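Long-range contacts in lysine-sensitive aspartokinase 3 (Escherichia coli, PDB 2J0X), which catalyses the ATP-dependent phosphorylation of L-aspartate to 4-phospho-L-aspartate, the first step of lysine biosynthesis, and is inhibited allosterically by L-lysine: residues V135-F140 / L178-G183; V6-G11 / G200-A205; L316-S321 / V347-T352. One frame throughout, in Å; residues are numbered along the deposited sequence.

Contact 1 of 3, residues V135-F140 / L178-G183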
ATOM      1  N   VAL A 135     -54.408   7.767   5.748  1.00 58.06           N
ATOM      2  CA  VAL A 135     -53.627   6.732   5.083  1.00 48.06           C
ATOM      3  C   VAL A 135     -53.418   5.641   6.113  1.00 48.58           C
ATOM      4  O   VAL A 135     -52.908   5.909   7.201  1.00 43.69           O
ATOM      5  CB  VAL A 135     -52.240   7.244   4.655  1.00 41.18           C
ATOM      6  CG1 VAL A 135     -51.437   6.100   4.074  1.00 37.94           C
ATOM      7  CG2 VAL A 135     -52.375   8.370   3.640  1.00 26.40           C
ATOM      8  N   GLN A 136     -53.819   4.419   5.783  1.00 55.52           N
ATOM      9  CA  GLN A 136     -53.665   3.306   6.714  1.00 65.21           C
ATOM     10  C   GLN A 136     -52.202   2.872   6.702  1.00 62.98           C
ATOM     11  O   GLN A 136     -51.694   2.408   5.680  1.00 67.99           O
ATOM     12  CB  GLN A 136     -54.577   2.143   6.298  1.00 74.60           C
ATOM     13  CG  GLN A 136     -55.058   1.248   7.447  1.00 87.68           C
ATOM     14  CD  GLN A 136     -53.969   0.350   8.026  1.00 91.78           C
ATOM     15  OE1 GLN A 136     -53.406  -0.496   7.327  1.00 86.92           O
ATOM     16  NE2 GLN A 136     -53.678   0.528   9.312  1.00 92.05           N
ATOM     17  N   ALA A 137     -51.525   3.039   7.835  1.00 53.44           N
ATOM     18  CA  ALA A 137     -50.118   2.665   7.948  1.00 43.74           C
ATOM     19  C   ALA A 137     -49.818   2.303   9.385  1.00 36.78           C
ATOM     20  O   ALA A 137     -50.191   3.030  10.297  1.00 33.35           O
ATOM     21  CB  ALA A 137     -49.230   3.818   7.507  1.00 38.48           C
ATOM     22  N   GLN A 138     -49.146   1.181   9.594  1.00 37.82           N
ATOM     23  CA  GLN A 138     -48.840   0.782  10.951  1.00 35.15           C
ATOM     24  C   GLN A 138     -47.357   0.846  11.253  1.00 34.38           C
ATOM     25  O   GLN A 138     -46.525   0.936  10.347  1.00 35.79           O
ATOM     26  CB  GLN A 138     -49.409  -0.608  11.237  1.00 37.57           C
ATOM     27  CG  GLN A 138     -49.007  -1.674  10.257  1.00 51.02           C
ATOM     28  CD  GLN A 138     -50.096  -2.713  10.076  1.00 67.00           C
ATOM     29  OE1 GLN A 138     -50.646  -3.238  11.054  1.00 57.05           O
ATOM     30  NE2 GLN A 138     -50.416  -3.020   8.817  1.00 70.34           N
ATOM     31  N   TRP A 139     -47.050   0.833  12.546  1.00 32.35           N
ATOM     32  CA  TRP A 139     -45.688   0.897  13.045  1.00 27.08           C
ATOM     33  C   TRP A 139     -45.205  -0.523  13.277  1.00 26.23           C
ATOM     34  O   TRP A 139     -45.989  -1.395  13.641  1.00 39.35           O
ATOM     35  CB  TRP A 139     -45.667   1.686  14.346  1.00 21.05           C
ATOM     36  CG  TRP A 139     -44.308   2.060  14.782  1.00 24.82           C
ATOM     37  CD1 TRP A 139     -43.554   3.097  14.318  1.00 30.91           C
ATOM     38  CD2 TRP A 139     -43.511   1.387  15.756  1.00 18.37           C
ATOM     39  NE1 TRP A 139     -42.332   3.112  14.945  1.00 21.45           N
ATOM     40  CE2 TRP A 139     -42.282   2.070  15.835  1.00 20.49           C
ATOM     41  CE3 TRP A 139     -43.718   0.268  16.572  1.00 21.29           C
ATOM     42  CZ2 TRP A 139     -41.260   1.675  16.699  1.00 33.39           C
ATOM     43  CZ3 TRP A 139     -42.700  -0.129  17.433  1.00 31.80           C
ATOM     44  CH2 TRP A 139     -41.487   0.574  17.488  1.00 40.44           C
ATOM     45  N   PHE A 140     -43.915  -0.757  13.082  1.00 22.34           N
ATOM     46  CA  PHE A 140     -43.375  -2.098  13.232  1.00 24.19           C
ATOM     47  C   PHE A 140     -41.968  -1.991  13.796  1.00 27.65           C
ATOM     48  O   PHE A 140     -41.215  -1.101  13.411  1.00 33.72           O
ATOM     49  CB  PHE A 140     -43.346  -2.754  11.843  1.00 29.22           C
ATOM     50  CG  PHE A 140     -43.057  -4.222  11.857  1.00 34.50           C
ATOM     51  CD1 PHE A 140     -44.083  -5.144  12.014  1.00 44.60           C
ATOM     52  CD2 PHE A 140     -41.754  -4.687  11.722  1.00 37.32           C
ATOM     53  CE1 PHE A 140     -43.819  -6.510  12.037  1.00 38.75           C
ATOM     54  CE2 PHE A 140     -41.478  -6.048  11.744  1.00 44.47           C
ATOM     55  CZ  PHE A 140     -42.515  -6.962  11.902  1.00 48.30           C
ATOM     56  N   LEU A 178     -49.840  -0.954   4.555  1.00 50.61           N
ATOM     57  CA  LEU A 178     -48.556  -0.255   4.640  1.00 47.82           C
ATOM     58  C   LEU A 178     -47.854  -0.423   5.992  1.00 56.12           C
ATOM     59  O   LEU A 178     -48.501  -0.360   7.042  1.00 60.94           O
ATOM     60  CB  LEU A 178     -48.763   1.234   4.380  1.00 23.45           C
ATOM     61  CG  LEU A 178     -47.484   2.070   4.398  1.00 32.85           C
ATOM     62  CD1 LEU A 178     -46.676   1.783   3.139  1.00 29.03           C
ATOM     63  CD2 LEU A 178     -47.821   3.547   4.478  1.00 26.31           C
ATOM     64  N   VAL A 179     -46.533  -0.621   5.959  1.00 50.72           N
ATOM     65  CA  VAL A 179     -45.737  -0.787   7.177  1.00 38.23           C
ATOM     66  C   VAL A 179     -44.553   0.174   7.208  1.00 34.83           C
ATOM     67  O   VAL A 179     -43.793   0.272   6.246  1.00 35.79           O
ATOM     68  CB  VAL A 179     -45.179  -2.213   7.306  1.00 37.60           C
ATOM     69  CG1 VAL A 179     -44.346  -2.321   8.583  1.00 26.56           C
ATOM     70  CG2 VAL A 179     -46.320  -3.232   7.298  1.00 27.89           C
ATOM     71  N   ILE A 180     -44.400   0.876   8.326  1.00 32.53           N
ATOM     72  CA  ILE A 180     -43.317   1.839   8.512  1.00 28.70           C
ATOM     73  C   ILE A 180     -42.389   1.296   9.591  1.00 31.02           C
ATOM     74  O   ILE A 180     -42.808   1.115  10.736  1.00 32.14           O
ATOM     75  CB  ILE A 180     -43.864   3.215   8.995  1.00 32.62           C
ATOM     76  CG1 ILE A 180     -44.931   3.737   8.027  1.00 25.88           C
ATOM     77  CG2 ILE A 180     -42.727   4.223   9.122  1.00 22.53           C
ATOM     78  CD1 ILE A 180     -44.438   3.959   6.610  1.00 22.79           C
ATOM     79  N   THR A 181     -41.133   1.039   9.244  1.00 33.80           N
ATOM     80  CA  THR A 181     -40.203   0.495  10.232  1.00 35.06           C
ATOM     81  C   THR A 181     -38.832   1.184  10.245  1.00 31.39           C
ATOM     82  O   THR A 181     -38.504   1.962   9.342  1.00 18.16           O
ATOM     83  CB  THR A 181     -40.020  -1.035  10.029  1.00 31.75           C
ATOM     84  OG1 THR A 181     -39.385  -1.594  11.184  1.00 32.68           O
ATOM     85  CG2 THR A 181     -39.175  -1.325   8.778  1.00 12.39           C
ATOM     86  N   GLN A 182     -38.041   0.888  11.276  1.00 26.96           N
ATOM     87  CA  GLN A 182     -36.718   1.480  11.441  1.00 26.58           C
ATOM     88  C   GLN A 182     -35.633   0.772  10.643  1.00 27.89           C
ATOM     89  O   GLN A 182     -35.790  -0.370  10.218  1.00 33.71           O
ATOM     90  CB  GLN A 182     -36.303   1.464  12.918  1.00 24.89           C
ATOM     91  CG  GLN A 182     -37.375   1.889  13.909  1.00 31.17           C
ATOM     92  CD  GLN A 182     -38.465   0.849  14.065  1.00 26.76           C
ATOM     93  OE1 GLN A 182     -38.199  -0.299  14.418  1.00 22.77           O
ATOM     94  NE2 GLN A 182     -39.698   1.247  13.801  1.00 32.46           N
ATOM     95  N   GLY A 183     -34.522   1.469  10.443  1.00 19.39           N
ATOM     96  CA  GLY A 183     -33.403   0.880   9.740  1.00 24.71           C
ATOM     97  C   GLY A 183     -32.203   1.029  10.647  1.00 29.80           C
ATOM     98  O   GLY A 183     -32.328   1.590  11.732  1.00 37.14           O
TER
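Gln138 and Ile180 stitch strand 137-140 to strand 178-182 in parallel: Gln138 N donates to Leu178 O (3.1 Å), Ile180 N returns to Gln138 O (2.9 Å) nearly straight along the C=O axis, and a weak, bent bond from Phe140 N to Ile180 O (3.2 Å) follows. Where this ladder ends, side chains of the second strand take over. Phe140 O receives Gln182 NE2 at 2.8 Å and Thr181 OG1 at 2.9 Å, the two donors coming from opposite faces of the carbonyl plane, so that this one oxygen is gripped on both sides. Gln182 NE2 also comes obliquely onto the Trp139 indole near CZ2 (3.3 Å), ring and amide planes 28° apart. Trp139 reaches it because CG lies anti to the backbone N (chi1 -167°), which swings the indole along the strand toward Gln182; its NE1 is bonded to Thr123. These are neighbouring parallel strands of the mostly parallel central sheet of the amino acid kinase fold, a three-layer sandwich, with strand 33-38 bonded to the other edge of strand 178-182. On the sheet face that carries Ala137, the side chains of Trp139, Leu178 and Ile180 pack on helix 108-131, and Ala137 CB touches Leu178 CD2 (3.4 Å). On the reverse face Phe140 CB meets Val179 CG1 at 3.4 Å, and the phenyl ring leads away from the second strand to Leu170 and Arg173 of helix 159-176. Gln182 OE1 accepts from Val142 N, which fixes which way round the amide lies.

Contact 2 of 3, residues V6-G11 / G200-A205. With ASP (aspartic acid), chain C.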
ATOM      1  N   VAL A   6     -39.738  -1.837  -1.494  1.00 19.49           N
ATOM      2  CA  VAL A   6     -39.250  -1.266  -0.250  1.00 22.64           C
ATOM      3  C   VAL A   6     -38.651   0.113  -0.542  1.00 27.91           C
ATOM      4  O   VAL A   6     -37.881   0.280  -1.490  1.00 29.07           O
ATOM      5  CB  VAL A   6     -38.167  -2.148   0.390  1.00 27.77           C
ATOM      6  CG1 VAL A   6     -37.863  -1.651   1.793  1.00 32.75           C
ATOM      7  CG2 VAL A   6     -38.621  -3.590   0.422  1.00 34.04           C
ATOM      8  N   SER A   7     -39.024   1.103   0.263  1.00 23.31           N
ATOM      9  CA  SER A   7     -38.510   2.460   0.108  1.00 22.88           C
ATOM     10  C   SER A   7     -37.794   2.883   1.382  1.00 30.68           C
ATOM     11  O   SER A   7     -38.281   2.631   2.492  1.00 35.52           O
ATOM     12  CB  SER A   7     -39.642   3.457  -0.182  1.00 25.77           C
ATOM     13  OG  SER A   7     -39.973   3.497  -1.559  1.00 37.02           O
ATOM     14  N   LYS A   8     -36.641   3.529   1.216  1.00 24.76           N
ATOM     15  CA  LYS A   8     -35.849   3.998   2.350  1.00 23.11           C
ATOM     16  C   LYS A   8     -35.565   5.492   2.247  1.00 22.00           C
ATOM     17  O   LYS A   8     -35.262   6.007   1.171  1.00 19.68           O
ATOM     18  CB  LYS A   8     -34.531   3.212   2.437  1.00 18.27           C
ATOM     19  CG  LYS A   8     -33.551   3.661   3.541  1.00 10.52           C
ATOM     20  CD  LYS A   8     -32.670   4.824   3.088  1.00 22.77           C
ATOM     21  CE  LYS A   8     -31.598   5.168   4.110  1.00 25.32           C
ATOM     22  NZ  LYS A   8     -30.754   6.305   3.648  1.00 22.23           N
ATOM     23  N   PHE A   9     -35.664   6.183   3.377  1.00 20.52           N
ATOM     24  CA  PHE A   9     -35.409   7.616   3.429  1.00 21.22           C
ATOM     25  C   PHE A   9     -34.393   7.945   4.506  1.00 27.50           C
ATOM     26  O   PHE A   9     -34.482   7.455   5.638  1.00 24.35           O
ATOM     27  CB  PHE A   9     -36.702   8.365   3.706  1.00 13.77           C
ATOM     28  CG  PHE A   9     -37.635   8.369   2.549  1.00 22.84           C
ATOM     29  CD1 PHE A   9     -37.405   9.212   1.469  1.00 12.49           C
ATOM     30  CD2 PHE A   9     -38.738   7.525   2.526  1.00 25.22           C
ATOM     31  CE1 PHE A   9     -38.265   9.218   0.379  1.00 20.23           C
ATOM     32  CE2 PHE A   9     -39.602   7.526   1.440  1.00 25.03           C
ATOM     33  CZ  PHE A   9     -39.366   8.376   0.365  1.00 13.38           C
ATOM     34  N   GLY A  10     -33.425   8.781   4.147  1.00 30.44           N
ATOM     35  CA  GLY A  10     -32.393   9.166   5.092  1.00 25.97           C
ATOM     36  C   GLY A  10     -32.801  10.340   5.955  1.00 26.44           C
ATOM     37  O   GLY A  10     -33.837  10.962   5.724  1.00 27.33           O
ATOM     38  N   GLY A  11     -31.968  10.641   6.947  1.00 36.07           N
ATOM     39  CA  GLY A  11     -32.219  11.735   7.876  1.00 35.82           C
ATOM     40  C   GLY A  11     -32.836  13.021   7.351  1.00 36.72           C
ATOM     41  O   GLY A  11     -33.728  13.580   7.987  1.00 38.97           O
ATOM     42  N   GLY A 200     -26.283   1.518   7.671  1.00 20.43           N
ATOM     43  CA  GLY A 200     -27.339   0.705   8.239  1.00 27.38           C
ATOM     44  C   GLY A 200     -28.712   0.770   7.597  1.00 33.87           C
ATOM     45  O   GLY A 200     -29.223  -0.256   7.161  1.00 41.98           O
ATOM     46  N   SER A 201     -29.320   1.951   7.536  1.00 35.10           N
ATOM     47  CA  SER A 201     -30.646   2.073   6.943  1.00 26.24           C
ATOM     48  C   SER A 201     -30.689   1.586   5.511  1.00 23.73           C
ATOM     49  O   SER A 201     -31.631   0.907   5.117  1.00 35.90           O
ATOM     50  CB  SER A 201     -31.143   3.512   7.013  1.00 29.17           C
ATOM     51  OG  SER A 201     -31.479   3.845   8.345  1.00 43.51           O
ATOM     52  N   ASP A 202     -29.675   1.926   4.726  1.00 23.45           N
ATOM     53  CA  ASP A 202     -29.628   1.484   3.340  1.00 31.53           C
ATOM     54  C   ASP A 202     -29.536  -0.034   3.398  1.00 25.88           C
ATOM     55  O   ASP A 202     -30.240  -0.755   2.686  1.00 12.15           O
ATOM     56  CB  ASP A 202     -28.389   2.052   2.636  1.00 32.51           C
ATOM     57  CG  ASP A 202     -28.280   3.556   2.771  1.00 47.11           C
ATOM     58  OD1 ASP A 202     -29.236   4.262   2.382  1.00 60.37           O
ATOM     59  OD2 ASP A 202     -27.241   4.037   3.269  1.00 47.35           O
ATOM     60  N   TYR A 203     -28.657  -0.494   4.281  1.00 28.22           N
ATOM     61  CA  TYR A 203     -28.406  -1.912   4.502  1.00 31.24           C
ATOM     62  C   TYR A 203     -29.707  -2.621   4.820  1.00 28.96           C
ATOM     63  O   TYR A 203     -30.017  -3.667   4.248  1.00 32.82           O
ATOM     64  CB  TYR A 203     -27.429  -2.089   5.672  1.00 25.82           C
ATOM     65  CG  TYR A 203     -26.813  -3.463   5.811  1.00 21.80           C
ATOM     66  CD1 TYR A 203     -26.526  -4.240   4.691  1.00 37.28           C
ATOM     67  CD2 TYR A 203     -26.441  -3.956   7.058  1.00 30.88           C
ATOM     68  CE1 TYR A 203     -25.883  -5.469   4.812  1.00 28.85           C
ATOM     69  CE2 TYR A 203     -25.793  -5.181   7.190  1.00 23.81           C
ATOM     70  CZ  TYR A 203     -25.517  -5.931   6.064  1.00 18.50           C
ATOM     71  OH  TYR A 203     -24.874  -7.139   6.184  1.00 19.40           O
ATOM     72  N   THR A 204     -30.468  -2.046   5.740  1.00 20.61           N
ATOM     73  CA  THR A 204     -31.739  -2.629   6.135  1.00 25.34           C
ATOM     74  C   THR A 204     -32.685  -2.770   4.938  1.00 31.71           C
ATOM     75  O   THR A 204     -33.183  -3.863   4.641  1.00 29.24           O
ATOM     76  CB  THR A 204     -32.432  -1.777   7.209  1.00 19.44           C
ATOM     77  OG1 THR A 204     -31.574  -1.648   8.351  1.00 28.52           O
ATOM     78  CG2 THR A 204     -33.743  -2.440   7.645  1.00 38.29           C
ATOM     79  N   ALA A 205     -32.928  -1.661   4.251  1.00 22.23           N
ATOM     80  CA  ALA A 205     -33.815  -1.684   3.109  1.00 19.07           C
ATOM     81  C   ALA A 205     -33.481  -2.861   2.193  1.00 23.02           C
ATOM     82  O   ALA A 205     -34.373  -3.481   1.626  1.00 26.44           O
ATOM     83  CB  ALA A 205     -33.719  -0.372   2.355  1.00 23.27           C
TER
HETATM   84  N   ASP C 502     -28.346   5.891  10.348  1.00 58.61           N
HETATM   85  CA  ASP C 502     -27.229   5.017   9.989  1.00 64.07           C
HETATM   86  C   ASP C 502     -25.937   5.892   9.921  1.00 67.90           C
HETATM   87  O   ASP C 502     -25.937   7.027  10.495  1.00 73.47           O
HETATM   88  CB  ASP C 502     -27.488   4.241   8.659  1.00 65.15           C
HETATM   89  CG  ASP C 502     -27.884   5.078   7.447  1.00 71.82           C
HETATM   90  OD1 ASP C 502     -27.978   6.325   7.605  1.00 87.25           O
HETATM   91  OD2 ASP C 502     -28.102   4.501   6.327  1.00 63.09           O
HETATM   92  OXT ASP C 502     -24.919   5.425   9.279  1.00 62.72           O
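Lys8 reaches across from strand 6-9 to helix 200-205 and carries most of this contact. The strand and helix axes run almost antiparallel and approach to 8.4 Å. The lysine chain leaves with CG anti to the backbone N (chi1 176°), bends at chi2, then runs extended past the first helical turn. CB packs on Ala205 CB at 3.7 Å, CE lies against Ser201 CB at 3.4 Å, and NZ forms a salt bridge with Asp202 OD1 at 2.8 Å, meeting the carboxylate from above its plane. That is the tight part. Farther back along the strand the fit is looser: Val6 CG1 comes only to 4.4 Å from Ala205 CB. Past Lys8 in the other direction, the partly exposed Gly10 and Gly11 diverge from the helix. Lys8 to Gly11 belong to the ATP site, whereas Gly200 and Ser201 belong to the substrate site, so the contact spans both halves of the active centre. The bound aspartate sits at the helix start, where Asp202 N makes a weak hydrogen bond of 3.4 Å to its OD2 and Gly199 N makes another bond to it. Ser201 OG is held by Ser39. Strand 6-9 runs between strands 33-38 and 216-221, and helix 200-211 covers this sheet, with Thr204 resting on Val37 of the former strand and Asp202 on Ile219 of the latter.

Contact 3 of 3, residues L316-S321 / V347-T352. With LYS (lysine), chain D.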
ATOM      1  N   LEU A 316      15.304   4.378  -0.274  1.00 32.96           N
ATOM      2  CA  LEU A 316      16.072   3.265  -0.810  1.00 32.02           C
ATOM      3  C   LEU A 316      15.907   2.006   0.040  1.00 32.58           C
ATOM      4  O   LEU A 316      16.181   0.895  -0.417  1.00 39.23           O
ATOM      5  CB  LEU A 316      17.558   3.647  -0.882  1.00 33.30           C
ATOM      6  CG  LEU A 316      18.066   4.896  -1.619  1.00 24.80           C
ATOM      7  CD1 LEU A 316      17.743   4.832  -3.099  1.00 16.16           C
ATOM      8  CD2 LEU A 316      17.443   6.124  -1.000  1.00 43.78           C
ATOM      9  N   ASN A 317      15.433   2.182   1.267  1.00 26.98           N
ATOM     10  CA  ASN A 317      15.282   1.067   2.183  1.00 38.81           C
ATOM     11  C   ASN A 317      14.053   0.182   1.994  1.00 43.57           C
ATOM     12  O   ASN A 317      13.962  -0.885   2.610  1.00 47.12           O
ATOM     13  CB  ASN A 317      15.332   1.594   3.613  1.00 40.76           C
ATOM     14  CG  ASN A 317      16.506   2.527   3.842  1.00 49.70           C
ATOM     15  OD1 ASN A 317      17.636   2.238   3.435  1.00 45.21           O
ATOM     16  ND2 ASN A 317      16.245   3.654   4.501  1.00 41.06           N
ATOM     17  N   MET A 318      13.108   0.607   1.158  1.00 36.09           N
ATOM     18  CA  MET A 318      11.932  -0.219   0.940  1.00 31.32           C
ATOM     19  C   MET A 318      12.282  -1.353  -0.008  1.00 25.00           C
ATOM     20  O   MET A 318      11.628  -2.401  -0.020  1.00 33.68           O
ATOM     21  CB  MET A 318      10.754   0.616   0.408  1.00 36.84           C
ATOM     22  CG  MET A 318      10.981   1.433  -0.851  1.00 37.13           C
ATOM     23  SD  MET A 318       9.411   2.254  -1.400  1.00 32.33           S
ATOM     24  CE  MET A 318       9.411   3.706  -0.320  1.00 32.47           C
ATOM     25  N   LEU A 319      13.353  -1.147  -0.764  1.00 16.07           N
ATOM     26  CA  LEU A 319      13.835  -2.131  -1.725  1.00 24.16           C
ATOM     27  C   LEU A 319      14.160  -3.473  -1.079  1.00 27.38           C
ATOM     28  O   LEU A 319      15.123  -3.576  -0.329  1.00 30.21           O
ATOM     29  CB  LEU A 319      15.090  -1.602  -2.416  1.00 19.93           C
ATOM     30  CG  LEU A 319      15.101  -1.543  -3.946  1.00 22.97           C
ATOM     31  CD1 LEU A 319      16.501  -1.205  -4.416  1.00 20.99           C
ATOM     32  CD2 LEU A 319      14.671  -2.867  -4.528  1.00 14.33           C
ATOM     33  N   HIS A 320      13.367  -4.498  -1.378  1.00 31.90           N
ATOM     34  CA  HIS A 320      13.601  -5.836  -0.830  1.00 35.69           C
ATOM     35  C   HIS A 320      13.300  -5.961   0.659  1.00 33.99           C
ATOM     36  O   HIS A 320      13.540  -7.016   1.258  1.00 38.73           O
ATOM     37  CB  HIS A 320      15.049  -6.272  -1.053  1.00 30.64           C
ATOM     38  CG  HIS A 320      15.554  -6.012  -2.435  1.00 27.64           C
ATOM     39  ND1 HIS A 320      14.855  -6.379  -3.563  1.00 26.94           N
ATOM     40  CD2 HIS A 320      16.701  -5.442  -2.870  1.00 20.28           C
ATOM     41  CE1 HIS A 320      15.547  -6.048  -4.635  1.00 26.87           C
ATOM     42  NE2 HIS A 320      16.673  -5.477  -4.242  1.00 45.80           N
ATOM     43  N   SER A 321      12.791  -4.893   1.263  1.00 17.20           N
ATOM     44  CA  SER A 321      12.459  -4.952   2.679  1.00 28.95           C
ATOM     45  C   SER A 321      11.028  -5.463   2.874  1.00 37.03           C
ATOM     46  O   SER A 321      10.183  -5.310   1.990  1.00 45.49           O
ATOM     47  CB  SER A 321      12.574  -3.574   3.317  1.00 25.09           C
ATOM     48  OG  SER A 321      11.309  -2.944   3.346  1.00 27.74           O
ATOM     49  N   VAL A 347      11.872   2.146  -5.659  1.00 23.74           N
ATOM     50  CA  VAL A 347      12.194   2.690  -4.339  1.00 32.42           C
ATOM     51  C   VAL A 347      11.325   3.849  -3.903  1.00 35.61           C
ATOM     52  O   VAL A 347      11.771   4.705  -3.136  1.00 31.19           O
ATOM     53  CB  VAL A 347      13.667   3.189  -4.243  1.00 33.26           C
ATOM     54  CG1 VAL A 347      14.633   2.038  -4.502  1.00 30.75           C
ATOM     55  CG2 VAL A 347      13.895   4.345  -5.208  1.00 22.22           C
ATOM     56  N   SER A 348      10.081   3.870  -4.364  1.00 39.90           N
ATOM     57  CA  SER A 348       9.183   4.958  -4.019  1.00 31.05           C
ATOM     58  C   SER A 348       7.731   4.549  -4.203  1.00 26.43           C
ATOM     59  O   SER A 348       7.411   3.765  -5.092  1.00 30.18           O
ATOM     60  CB  SER A 348       9.502   6.161  -4.910  1.00 30.40           C
ATOM     61  OG  SER A 348       8.693   7.273  -4.599  1.00 42.30           O
ATOM     62  N   VAL A 349       6.862   5.083  -3.350  1.00 21.24           N
ATOM     63  CA  VAL A 349       5.433   4.804  -3.415  1.00 23.50           C
ATOM     64  C   VAL A 349       4.648   6.112  -3.316  1.00 18.95           C
ATOM     65  O   VAL A 349       4.953   6.968  -2.484  1.00 18.92           O
ATOM     66  CB  VAL A 349       4.972   3.894  -2.267  1.00 17.72           C
ATOM     67  CG1 VAL A 349       5.307   4.536  -0.936  1.00 28.62           C
ATOM     68  CG2 VAL A 349       3.473   3.678  -2.360  1.00  2.71           C
ATOM     69  N   ALA A 350       3.642   6.263  -4.173  1.00 14.68           N
ATOM     70  CA  ALA A 350       2.804   7.464  -4.182  1.00 16.40           C
ATOM     71  C   ALA A 350       1.348   7.093  -3.952  1.00 17.20           C
ATOM     72  O   ALA A 350       0.813   6.184  -4.595  1.00 21.64           O
ATOM     73  CB  ALA A 350       2.933   8.207  -5.510  1.00  2.71           C
ATOM     74  N   LEU A 351       0.705   7.801  -3.037  1.00  6.12           N
ATOM     75  CA  LEU A 351      -0.687   7.520  -2.741  1.00 27.01           C
ATOM     76  C   LEU A 351      -1.457   8.822  -2.578  1.00 31.03           C
ATOM     77  O   LEU A 351      -0.863   9.872  -2.358  1.00 24.20           O
ATOM     78  CB  LEU A 351      -0.802   6.688  -1.461  1.00 24.99           C
ATOM     79  CG  LEU A 351      -0.468   7.383  -0.138  1.00 25.56           C
ATOM     80  CD1 LEU A 351      -0.656   6.411   1.025  1.00 34.29           C
ATOM     81  CD2 LEU A 351       0.952   7.877  -0.174  1.00 38.22           C
ATOM     82  N   THR A 352      -2.778   8.745  -2.709  1.00 37.41           N
ATOM     83  CA  THR A 352      -3.647   9.904  -2.542  1.00 35.69           C
ATOM     84  C   THR A 352      -4.536   9.644  -1.338  1.00 37.83           C
ATOM     85  O   THR A 352      -4.915   8.507  -1.066  1.00 43.49           O
ATOM     86  CB  THR A 352      -4.548  10.134  -3.763  1.00 43.75           C
ATOM     87  OG1 THR A 352      -5.401   8.998  -3.953  1.00 45.03           O
ATOM     88  CG2 THR A 352      -3.705  10.355  -5.007  1.00 48.97           C
TER
HETATM   89  N   LYS D1451       9.038  -3.930  -0.546  1.00 18.74           N
HETATM   90  CA  LYS D1451       8.407  -2.975   0.380  1.00 20.74           C
HETATM   91  C   LYS D1451       7.416  -3.690   1.278  1.00 27.41           C
HETATM   92  O   LYS D1451       7.141  -3.283   2.414  1.00 28.46           O
HETATM   93  CB  LYS D1451       7.672  -1.876  -0.388  1.00 20.35           C
HETATM   94  CG  LYS D1451       8.327  -1.290  -1.617  1.00  2.71           C
HETATM   95  CD  LYS D1451       7.293  -0.807  -2.614  1.00 12.98           C
HETATM   96  CE  LYS D1451       7.885  -0.203  -3.876  1.00 11.68           C
HETATM   97  NZ  LYS D1451       8.856  -1.085  -4.582  1.00 26.62           N
HETATM   98  OXT LYS D1451       6.824  -4.772   0.816  1.00 34.53           O
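Met318 and Val347 bring the loop 316-321 of an ACT domain, between strand 299-314 and helix 324-334, against the start of strand 348-352. In ACT domains, a beta-alpha-beta-beta-alpha-beta fold, the loop between first strand and first helix commonly helps bind the regulatory amino acid, and here inhibitory lysine lies beside it. Met318 is the side chain that touches both strand and ligand. Its CB faces the aliphatic chain of the bound lysine, 3.7 Å from the ligand CG. With chi1 at 55°, CG sits between the backbone N and the carbonyl carbon, within reach of both the ligand CG and Val347 CA, each at 3.9 Å. SD then lies against the peptide joining Val347 to Ser348, 3.4 Å from Ser348 N, and is also 3.7 Å from the lysine CG. The bend at chi3 sets CE beside Val347 O (3.8 Å) and Ser348 CA, with Val349 CG1 a little farther off. An alanine here would be likely to open a gap between the lysine chain and the Val347-Ser348 peptide, leaving both without the thioether that now fills the space. Val347 CG1 packs on Leu319 CG at 3.7 Å and more loosely on Leu316 CD1. The second subunit closes over this loop: its His260 bonds to Leu316 O, and its Ser338 bonds to Ser321 O and to the ligand, which is shared between the subunits. A type II turn from Met318 to Ser321 brings two carbonyls together, and the ligand's alpha-amino N donates to Met318 O and to Ser321 O, each at 3.1 Å.

Contacts 1 and 2 belong to the kinase domain and share its central sheet, in which strand 33-38 separates strand 178-188 from strand 5-9. Their centres are about 13 Å apart, and they touch where Gly183 CA packs on Thr204 OG1 at the active-site end. Along the chain both segments of contact 1 fall between the two of contact 2. Contact 3 follows later, in the ACT region at the dimer interface; its centre is about 42 Å from that of contact 2 and about 55 Å from that of contact 1. Inhibitor and substrate thus bind in separate domains, and lysine must act on catalysis from a distance.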